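Type VI immunity protein Atu4351 (PDB 6ITW) is an immunity protein of the type VI secretion system that probably protects the bacterium and its kin by neutralising the partner effector toxin. Local coordinates at residues G50-K53 and Q58-N61; L12-L17 and G138-S143. All blocks are in the same frame, centred on the assembly; numbering follows the deposited sequence.

Interaction 1. Residues G50-K53 and Q58-N61; sequences GIWK and QFCN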
ATOM      1  N   GLY A  50      -6.659   7.962   9.064  1.00 29.64           N
ATOM      2  CA  GLY A  50      -7.822   7.156   9.382  1.00 31.92           C
ATOM      3  C   GLY A  50      -8.253   6.154   8.328  1.00 36.65           C
ATOM      4  O   GLY A  50      -7.496   5.819   7.403  1.00 33.33           O
ATOM      5  N   ILE A  51      -9.491   5.673   8.472  1.00 37.17           N
ATOM      6  CA  ILE A  51     -10.029   4.558   7.698  1.00 33.29           C
ATOM      7  C   ILE A  51     -11.101   5.070   6.746  1.00 34.18           C
ATOM      8  O   ILE A  51     -11.872   5.973   7.095  1.00 35.54           O
ATOM      9  CB  ILE A  51     -10.600   3.475   8.632  1.00 31.24           C
ATOM     10  CG1 ILE A  51      -9.481   2.820   9.432  1.00 31.35           C
ATOM     11  CG2 ILE A  51     -11.337   2.414   7.825  1.00 33.15           C
ATOM     12  CD1 ILE A  51      -9.960   1.768  10.441  1.00 32.60           C
ATOM     13  N   TRP A  52     -11.122   4.517   5.531  1.00 32.77           N
ATOM     14  CA  TRP A  52     -12.138   4.777   4.520  1.00 32.22           C
ATOM     15  C   TRP A  52     -12.848   3.477   4.150  1.00 33.93           C
ATOM     16  O   TRP A  52     -12.291   2.380   4.307  1.00 35.64           O
ATOM     17  CB  TRP A  52     -11.505   5.398   3.259  1.00 31.43           C
ATOM     18  CG  TRP A  52     -11.412   6.905   3.281  1.00 32.39           C
ATOM     19  CD1 TRP A  52     -12.106   7.765   4.096  1.00 33.69           C
ATOM     20  CD2 TRP A  52     -10.579   7.729   2.448  1.00 34.44           C
ATOM     21  NE1 TRP A  52     -11.752   9.073   3.819  1.00 33.07           N
ATOM     22  CE2 TRP A  52     -10.820   9.077   2.813  1.00 32.42           C
ATOM     23  CE3 TRP A  52      -9.655   7.458   1.429  1.00 27.40           C
ATOM     24  CZ2 TRP A  52     -10.168  10.149   2.192  1.00 32.89           C
ATOM     25  CZ3 TRP A  52      -9.007   8.522   0.820  1.00 33.65           C
ATOM     26  CH2 TRP A  52      -9.263   9.853   1.205  1.00 32.73           C
ATOM     27  N   LYS A  53     -14.095   3.601   3.675  1.00 35.00           N
ATOM     28  CA  LYS A  53     -14.866   2.472   3.113  1.00 28.29           C
ATOM     29  C   LYS A  53     -14.865   1.260   4.044  1.00 37.24           C
ATOM     30  O   LYS A  53     -14.753   0.110   3.613  1.00 37.20           O
ATOM     31  CB  LYS A  53     -14.328   2.088   1.739  1.00 33.49           C
ATOM     32  CG  LYS A  53     -14.314   3.232   0.720  1.00 35.23           C
ATOM     33  CD  LYS A  53     -15.667   3.375   0.063  1.00 43.21           C
ATOM     34  CE  LYS A  53     -15.946   2.230  -0.921  1.00 49.79           C
ATOM     35  NZ  LYS A  53     -17.384   1.793  -0.855  1.00 54.30           N
ATOM     36  N   GLN A  58      -6.775   2.278   4.526  1.00 28.67           N
ATOM     37  CA  GLN A  58      -6.477   3.045   5.720  1.00 31.02           C
ATOM     38  C   GLN A  58      -5.145   3.735   5.501  1.00 33.33           C
ATOM     39  O   GLN A  58      -4.288   3.218   4.782  1.00 30.10           O
ATOM     40  CB  GLN A  58      -6.411   2.174   6.976  1.00 26.15           C
ATOM     41  CG  GLN A  58      -5.292   1.158   6.966  1.00 27.18           C
ATOM     42  CD  GLN A  58      -5.420   0.159   8.090  1.00 32.16           C
ATOM     43  OE1 GLN A  58      -4.804   0.319   9.149  1.00 31.30           O
ATOM     44  NE2 GLN A  58      -6.232  -0.891   7.872  1.00 28.04           N
ATOM     45  N   PHE A  59      -4.987   4.916   6.098  1.00 32.48           N
ATOM     46  CA  PHE A  59      -3.723   5.631   6.028  1.00 30.60           C
ATOM     47  C   PHE A  59      -2.874   5.235   7.219  1.00 35.44           C
ATOM     48  O   PHE A  59      -3.392   4.840   8.274  1.00 31.30           O
ATOM     49  CB  PHE A  59      -3.923   7.147   6.031  1.00 30.47           C
ATOM     50  CG  PHE A  59      -4.593   7.674   4.808  1.00 29.08           C
ATOM     51  CD1 PHE A  59      -5.991   7.751   4.736  1.00 28.22           C
ATOM     52  CD2 PHE A  59      -3.837   8.108   3.723  1.00 30.28           C
ATOM     53  CE1 PHE A  59      -6.629   8.248   3.584  1.00 28.18           C
ATOM     54  CE2 PHE A  59      -4.467   8.603   2.574  1.00 33.83           C
ATOM     55  CZ  PHE A  59      -5.867   8.678   2.515  1.00 31.70           C
ATOM     56  N   CYS A  60      -1.560   5.343   7.040  1.00 28.78           N
ATOM     57  CA  CYS A  60      -0.621   4.949   8.075  1.00 34.63           C
ATOM     58  C   CYS A  60       0.494   5.978   8.168  1.00 34.33           C
ATOM     59  O   CYS A  60       0.788   6.700   7.211  1.00 29.21           O
ATOM     60  CB  CYS A  60      -0.029   3.548   7.809  1.00 29.61           C
ATOM     61  SG  CYS A  60       1.018   3.413   6.305  1.00 36.70           S
ATOM     62  N   ASN A  61       1.122   6.023   9.335  1.00 32.30           N
ATOM     63  CA  ASN A  61       2.296   6.855   9.534  1.00 34.47           C
ATOM     64  C   ASN A  61       3.513   6.199   8.892  1.00 29.75           C
ATOM     65  O   ASN A  61       3.925   5.125   9.338  1.00 39.29           O
ATOM     66  CB  ASN A  61       2.512   7.084  11.032  1.00 35.36           C
ATOM     67  CG  ASN A  61       3.575   8.128  11.321  1.00 42.49           C
ATOM     68  OD1 ASN A  61       4.611   8.194  10.638  1.00 37.06           O
ATOM     69  ND2 ASN A  61       3.318   8.964  12.333  1.00 38.04           N
TER
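Trp52 and Phe59 meet in a T-shaped stack. The CE1-CZ edge of the Phe59 ring is directed at one face of the indole; CE1 stands over that face, displaced toward its rim, and Phe59 CZ comes to 3.6 Å from Trp52 CZ3. The centroid of the indole six-membered ring lies 5.1 Å from that of Phe59, and planes 76° apart confirm the edge-to-face geometry. Both side chains leave the strands on the face opposite Ile51 and Gln58; with CG anti to its carbonyl carbon (chi1 -67°), Phe59 swings its ring edge against the indole.

Behind the rings, Phe59 N donates to Gly50 O at 3.0 Å with an N-H...O angle of 168°, a nearly straight bond. The same carbonyl oxygen also receives a CA-H...O contact from Gln58 CA, at 3.4 Å. Next along the ladder, Ile51 and Gln58 form an antiparallel non-hydrogen-bonded pair with CA atoms 4.3 Å apart. Their side chains run alongside each other on the sheet face away from the rings, touching through Ile51 CG1 and Gln58 CB at 4.0 Å. Beyond CG the glutamine extends to Gly168 N through OE1 and to Gln169 O through NE2, which fixes its amide at both ends.

The contact is buried and belongs to a beta hairpin of the GAD-like domain. Strand 49-52 forms one margin of the mixed sheet, and strand 57-59 pairs on its other side with strand 84-90. Helix 38-47 packs against the aromatic face, with Phe43 touching Trp52 and Tyr40 touching Phe59.

Interaction 2. Residues L12-L17 and G138-S143; sequences LKRFGL and GIDAES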
ATOM      1  N   LEU A  12     -12.326  13.502  -0.774  1.00 38.16           N
ATOM      2  CA  LEU A  12     -13.164  13.742   0.397  1.00 39.36           C
ATOM      3  C   LEU A  12     -14.642  13.660   0.035  1.00 39.78           C
ATOM      4  O   LEU A  12     -15.440  13.086   0.789  1.00 39.21           O
ATOM      5  CB  LEU A  12     -12.824  15.101   1.009  1.00 34.91           C
ATOM      6  CG  LEU A  12     -11.564  15.078   1.864  1.00 38.58           C
ATOM      7  CD1 LEU A  12     -11.094  16.507   2.132  1.00 37.82           C
ATOM      8  CD2 LEU A  12     -11.807  14.298   3.163  1.00 30.84           C
ATOM      9  N   LYS A  13     -15.012  14.211  -1.128  1.00 35.11           N
ATOM     10  CA  LYS A  13     -16.368  14.064  -1.636  1.00 39.75           C
ATOM     11  C   LYS A  13     -16.773  12.593  -1.695  1.00 40.99           C
ATOM     12  O   LYS A  13     -17.813  12.201  -1.158  1.00 36.71           O
ATOM     13  CB  LYS A  13     -16.468  14.716  -3.015  1.00 43.69           C
ATOM     14  CG  LYS A  13     -17.873  14.761  -3.595  1.00 43.99           C
ATOM     15  CD  LYS A  13     -17.834  15.380  -4.986  1.00 51.71           C
ATOM     16  CE  LYS A  13     -19.228  15.611  -5.532  1.00 61.27           C
ATOM     17  NZ  LYS A  13     -19.927  14.324  -5.754  1.00 74.58           N
ATOM     18  N   ARG A  14     -15.922  11.750  -2.285  1.00 42.60           N
ATOM     19  CA  ARG A  14     -16.289  10.350  -2.473  1.00 40.79           C
ATOM     20  C   ARG A  14     -16.157   9.516  -1.203  1.00 39.29           C
ATOM     21  O   ARG A  14     -16.927   8.564  -1.024  1.00 40.05           O
ATOM     22  CB  ARG A  14     -15.458   9.747  -3.602  1.00 42.92           C
ATOM     23  CG  ARG A  14     -15.640  10.535  -4.904  1.00 51.74           C
ATOM     24  CD  ARG A  14     -14.590  10.225  -5.947  1.00 59.17           C
ATOM     25  NE  ARG A  14     -14.364   8.790  -6.072  1.00 59.92           N
ATOM     26  CZ  ARG A  14     -13.357   8.263  -6.757  1.00 63.82           C
ATOM     27  NH1 ARG A  14     -12.493   9.063  -7.373  1.00 68.96           N
ATOM     28  NH2 ARG A  14     -13.206   6.944  -6.822  1.00 68.94           N
ATOM     29  N   PHE A  15     -15.233   9.837  -0.295  1.00 31.63           N
ATOM     30  CA  PHE A  15     -14.985   8.916   0.813  1.00 36.12           C
ATOM     31  C   PHE A  15     -15.351   9.473   2.189  1.00 40.18           C
ATOM     32  O   PHE A  15     -15.371   8.707   3.172  1.00 32.63           O
ATOM     33  CB  PHE A  15     -13.509   8.467   0.788  1.00 37.17           C
ATOM     34  CG  PHE A  15     -13.073   7.874  -0.551  1.00 37.65           C
ATOM     35  CD1 PHE A  15     -13.877   6.933  -1.211  1.00 30.85           C
ATOM     36  CD2 PHE A  15     -11.876   8.264  -1.148  1.00 34.68           C
ATOM     37  CE1 PHE A  15     -13.483   6.376  -2.443  1.00 39.32           C
ATOM     38  CE2 PHE A  15     -11.466   7.710  -2.387  1.00 39.82           C
ATOM     39  CZ  PHE A  15     -12.272   6.772  -3.037  1.00 41.29           C
ATOM     40  N   GLY A  16     -15.681  10.761   2.288  1.00 33.01           N
ATOM     41  CA  GLY A  16     -15.949  11.356   3.578  1.00 33.59           C
ATOM     42  C   GLY A  16     -14.679  11.552   4.391  1.00 40.73           C
ATOM     43  O   GLY A  16     -13.555  11.506   3.882  1.00 40.07           O
ATOM     44  N   LEU A  17     -14.873  11.753   5.689  1.00 31.53           N
ATOM     45  CA  LEU A  17     -13.754  11.954   6.594  1.00 35.30           C
ATOM     46  C   LEU A  17     -13.103  10.618   6.920  1.00 40.52           C
ATOM     47  O   LEU A  17     -13.807   9.652   7.228  1.00 35.51           O
ATOM     48  CB  LEU A  17     -14.204  12.607   7.893  1.00 32.75           C
ATOM     49  CG  LEU A  17     -14.804  14.002   7.801  1.00 39.66           C
ATOM     50  CD1 LEU A  17     -15.528  14.353   9.115  1.00 35.49           C
ATOM     51  CD2 LEU A  17     -13.712  14.992   7.496  1.00 38.72           C
ATOM     52  N   GLY A 138      -7.962   6.912  -6.175  1.00 43.85           N
ATOM     53  CA  GLY A 138      -8.219   5.589  -6.704  1.00 35.82           C
ATOM     54  C   GLY A 138      -8.330   4.433  -5.724  1.00 40.81           C
ATOM     55  O   GLY A 138      -8.506   3.298  -6.175  1.00 38.52           O
ATOM     56  N   ILE A 139      -8.273   4.656  -4.405  1.00 39.61           N
ATOM     57  CA  ILE A 139      -8.097   3.550  -3.458  1.00 37.16           C
ATOM     58  C   ILE A 139      -9.328   2.651  -3.383  1.00 35.72           C
ATOM     59  O   ILE A 139      -9.335   1.655  -2.648  1.00 32.87           O
ATOM     60  CB  ILE A 139      -7.706   4.063  -2.054  1.00 35.45           C
ATOM     61  CG1 ILE A 139      -8.721   5.070  -1.485  1.00 33.47           C
ATOM     62  CG2 ILE A 139      -6.332   4.688  -2.100  1.00 30.66           C
ATOM     63  CD1 ILE A 139      -9.995   4.463  -0.897  1.00 29.54           C
ATOM     64  N   ASP A 140     -10.385   2.988  -4.116  1.00 37.37           N
ATOM     65  CA  ASP A 140     -11.568   2.132  -4.139  1.00 41.55           C
ATOM     66  C   ASP A 140     -11.610   1.188  -5.342  1.00 34.54           C
ATOM     67  O   ASP A 140     -12.568   0.418  -5.470  1.00 33.91           O
ATOM     68  CB  ASP A 140     -12.844   2.982  -4.095  1.00 38.11           C
ATOM     69  CG  ASP A 140     -13.000   3.887  -5.319  1.00 45.41           C
ATOM     70  OD1 ASP A 140     -11.991   4.216  -5.996  1.00 41.63           O
ATOM     71  OD2 ASP A 140     -14.155   4.280  -5.597  1.00 52.38           O
ATOM     72  N   ALA A 141     -10.606   1.217  -6.214  1.00 33.05           N
ATOM     73  CA  ALA A 141     -10.581   0.295  -7.352  1.00 39.99           C
ATOM     74  C   ALA A 141     -10.665  -1.156  -6.881  1.00 42.86           C
ATOM     75  O   ALA A 141     -10.235  -1.503  -5.772  1.00 39.08           O
ATOM     76  CB  ALA A 141      -9.307   0.491  -8.182  1.00 28.14           C
ATOM     77  N   GLU A 142     -11.237  -2.009  -7.737  1.00 44.04           N
ATOM     78  CA  GLU A 142     -11.338  -3.433  -7.416  1.00 45.39           C
ATOM     79  C   GLU A 142      -9.971  -4.081  -7.271  1.00 43.19           C
ATOM     80  O   GLU A 142      -9.837  -5.094  -6.577  1.00 45.75           O
ATOM     81  CB  GLU A 142     -12.116  -4.177  -8.490  1.00 49.34           C
ATOM     82  CG  GLU A 142     -13.581  -3.852  -8.556  1.00 62.23           C
ATOM     83  CD  GLU A 142     -14.285  -4.675  -9.620  1.00 73.80           C
ATOM     84  OE1 GLU A 142     -14.041  -5.899  -9.697  1.00 67.60           O
ATOM     85  OE2 GLU A 142     -15.057  -4.088 -10.403  1.00 92.15           O
ATOM     86  N   SER A 143      -8.949  -3.520  -7.921  1.00 41.16           N
ATOM     87  CA  SER A 143      -7.604  -4.070  -7.813  1.00 39.24           C
ATOM     88  C   SER A 143      -7.082  -4.053  -6.378  1.00 44.25           C
ATOM     89  O   SER A 143      -6.105  -4.750  -6.076  1.00 48.80           O
ATOM     90  CB  SER A 143      -6.653  -3.290  -8.722  1.00 37.64           C
ATOM     91  OG  SER A 143      -6.525  -1.936  -8.288  1.00 43.31           O
TER
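Phe15 and Ile139 supply the apolar part of the contact. Ile139 CD1 sits over one face of the Phe15 ring, 4.0 Å from the ring centroid and 19° off the normal, a CH-pi contact displaced toward the rim near CE2 and CZ. With CG1 between the backbone N and the carbonyl carbon, the isoleucine sends its longer branch to the ring. Arg14 CB lies over the opposite ring face, so the phenyl is held between a neighbour in its own helix and the facing loop.

The same ring has its edge against Asp140: Phe15 CZ is 3.7 Å from Asp140 CG, which lies in the ring plane, while the carboxylate is turned well out of that plane.

The polar part is a salt bridge from Arg14 NH2 to Asp140 OD2. Its hydrogen bond is weak, with an N-H...O angle of 144°. The guanidinium and carboxylate planes are 55° apart and NH2 alone reaches the carboxylate, as far from Asp140 OD1 as from OD2 (3.1 Å each), so the groups do not pair coplanar and two-pronged. The arginine chain bends at chi3 on its way to the carboxylate, and its NH1 also makes a weak hydrogen bond to Asn10 OD1.

Backbone bonds shape both partners: Gly16 N to Leu12 O at the end of helix 9-15, and Ala141 N to Gly138 O across a type I turn. The partly buried contact sets the C-terminal end of helix 9-15 against the loop between helices 128-137 and 155-162, and Phe15 also meets Trp52 of strand 49-52 obliquely.

From the N terminus, helix 9-15 and the residues just after it supply the first half of interaction 2, whose partner, 138-143, arrives 121 residues later. Interaction 1 closes a tight hairpin, with four residues between 50-53 and 58-61, and is nested wholly inside that long loop. The two contacts do not cross along the chain, yet they touch in space, their centres about 11 Å apart. Trp52 is the junction: NE1 probably hydrogen-bonds to Gly16 O at 3.0 Å, and CE3 lies 3.8 Å from Ile139 CD1. The marginal hairpin of the GAD-like sheet, the N-terminal helix and the loop from the C-terminal Tdi1 family region are thereby joined.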